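Local coordinates for putative ribosomal N-acetyltransferase YdaF (PDB 1NSL), which probably transfers acetyl groups to the N-termini of proteins, possibly ribosomal ones, as a member of the GNAT acetyltransferase family, at residues A48-R52 with E53-P57. Sequence-based numbering, arbitrary orientation.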
loop_
_atom_site.group_PDB
_atom_site.type_symbol
_atom_site.label_atom_id
_atom_site.label_comp_id
_atom_site.label_asym_id
_atom_site.label_seq_id
_atom_site.Cartn_x
_atom_site.Cartn_y
_atom_site.Cartn_z
ATOM N N ALA C 48 -17.678 -0.076 -17.442
ATOM C CA ALA C 48 -18.190 0.691 -16.296
ATOM C C ALA C 48 -17.651 0.231 -14.938
ATOM O O ALA C 48 -17.560 1.042 -14.030
ATOM C CB ALA C 48 -19.721 0.712 -16.281
ATOM N N ASP C 49 -17.312 -1.053 -14.782
ATOM C CA ASP C 49 -16.708 -1.503 -13.545
ATOM C C ASP C 49 -15.304 -0.954 -13.371
ATOM O O ASP C 49 -14.957 -0.443 -12.340
ATOM C CB ASP C 49 -16.678 -3.020 -13.512
ATOM C CG ASP C 49 -17.995 -3.598 -13.093
ATOM O OD1 ASP C 49 -17.980 -4.526 -12.277
ATOM O OD2 ASP C 49 -19.103 -3.177 -13.506
ATOM N N THR C 50 -14.485 -1.067 -14.391
ATOM C CA THR C 50 -13.135 -0.578 -14.287
ATOM C C THR C 50 -13.093 0.901 -13.919
ATOM O O THR C 50 -12.365 1.263 -12.999
ATOM C CB THR C 50 -12.325 -0.911 -15.552
ATOM O OG1 THR C 50 -12.294 -2.355 -15.759
ATOM C CG2 THR C 50 -10.852 -0.504 -15.357
ATOM N N TYR C 51 -13.884 1.754 -14.573
ATOM C CA TYR C 51 -13.889 3.162 -14.169
ATOM C C TYR C 51 -14.367 3.361 -12.739
ATOM O O TYR C 51 -13.903 4.255 -12.030
ATOM C CB TYR C 51 -14.712 4.050 -15.110
ATOM C CG TYR C 51 -14.014 4.280 -16.382
ATOM C CD1 TYR C 51 -14.315 3.514 -17.511
ATOM C CD2 TYR C 51 -13.001 5.192 -16.461
ATOM C CE1 TYR C 51 -13.634 3.711 -18.688
ATOM C CE2 TYR C 51 -12.316 5.378 -17.627
ATOM C CZ TYR C 51 -12.633 4.656 -18.719
ATOM O OH TYR C 51 -11.941 4.876 -19.857
ATOM N N ARG C 52 -15.303 2.534 -12.319
ATOM C CA ARG C 52 -15.814 2.667 -10.978
ATOM C C ARG C 52 -14.834 2.191 -9.948
ATOM O O ARG C 52 -14.688 2.789 -8.887
ATOM C CB ARG C 52 -17.073 1.846 -10.825
ATOM C CG ARG C 52 -17.890 2.213 -9.636
ATOM C CD ARG C 52 -19.357 1.721 -9.676
ATOM N NE ARG C 52 -19.451 0.557 -10.540
ATOM C CZ ARG C 52 -20.250 0.460 -11.587
ATOM N NH1 ARG C 52 -21.084 1.445 -11.898
ATOM N NH2 ARG C 52 -20.222 -0.639 -12.314
ATOM N N GLU C 53 -14.140 1.106 -10.215
ATOM C CA GLU C 53 -13.362 0.566 -9.114
ATOM C C GLU C 53 -11.911 1.022 -9.045
ATOM O O GLU C 53 -11.285 1.022 -7.982
ATOM C CB GLU C 53 -13.474 -0.957 -9.093
ATOM C CG GLU C 53 -14.880 -1.502 -8.855
ATOM C CD GLU C 53 -15.072 -2.845 -9.566
ATOM O OE1 GLU C 53 -14.041 -3.451 -9.947
ATOM O OE2 GLU C 53 -16.233 -3.313 -9.774
ATOM N N THR C 54 -11.403 1.452 -10.189
ATOM C CA THR C 54 -10.011 1.719 -10.356
ATOM C C THR C 54 -9.757 3.056 -10.970
ATOM O O THR C 54 -9.107 3.913 -10.373
ATOM C CB THR C 54 -9.484 0.667 -11.289
ATOM O OG1 THR C 54 -9.481 -0.572 -10.578
ATOM C CG2 THR C 54 -8.052 0.912 -11.606
ATOM N N ILE C 55 -10.272 3.277 -12.169
ATOM C CA ILE C 55 -9.857 4.490 -12.821
ATOM C C ILE C 55 -10.360 5.746 -12.160
ATOM O O ILE C 55 -9.590 6.687 -11.968
ATOM C CB ILE C 55 -10.152 4.493 -14.300
ATOM C CG1 ILE C 55 -9.303 3.451 -15.003
ATOM C CG2 ILE C 55 -9.766 5.828 -14.872
ATOM C CD1 ILE C 55 -9.764 3.188 -16.371
ATOM N N ILE C 56 -11.630 5.780 -11.788
ATOM C CA ILE C 56 -12.067 7.016 -11.201
ATOM C C ILE C 56 -11.484 7.234 -9.805
ATOM O O ILE C 56 -11.109 8.348 -9.451
ATOM C CB ILE C 56 -13.506 7.131 -11.242
ATOM C CG1 ILE C 56 -13.932 7.207 -12.699
ATOM C CG2 ILE C 56 -13.907 8.398 -10.563
ATOM C CD1 ILE C 56 -15.485 7.144 -12.870
ATOM N N PRO C 57 -11.410 6.199 -8.997
ATOM C CA PRO C 57 -10.705 6.326 -7.749
ATOM C C PRO C 57 -9.306 6.816 -7.953
ATOM O O PRO C 57 -9.020 7.808 -7.313
ATOM C CB PRO C 57 -10.726 4.911 -7.198
ATOM C CG PRO C 57 -11.992 4.388 -7.588
ATOM C CD PRO C 57 -12.099 4.909 -9.066
#
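Tyr-51 and Ile-55 both carry their gamma branch (CG and CG1) anti to the carbonyl carbon, chi1 -74° and -67°, and their side chains run alongside each other in the same direction. Ile-55 CD1 lies over one face of the Tyr-51 ring, 4.0 Å from its centroid, in a CH-pi contact displaced toward CE2. Ile-56 CG1 lies at the ring edge, near its plane, and its CD1 is 3.9 Å from Tyr-51 CB. With an alanine at Tyr-51, Ile-55 CD1 is likely to lose its aromatic partner, and a gap would probably open beside Leu-24 and Ile-28 of helix 21-30. The contact lies in the first turns of helix 48-65 of the GNAT domain, where the winding widens into a pi-type turn. Thr-50 O accepts two bonds there, from Thr-54 N and from Ile-55 N (3.0 Å), which arrive from opposite faces of the carbonyl plane. Ile-56 N then bonds Tyr-51 O at 2.7 Å, again five residues back. Pro-57 has no N-H to give, and its CD rests 3.4 Å from Arg-52 O. Asp-49 OD2 meets the guanidinium edge of Arg-52, in its plane, in a salt bridge, with NH2 at 3.0 Å. Arg-52 NH1 makes a second salt bridge, to Glu-22 of helix 21-30.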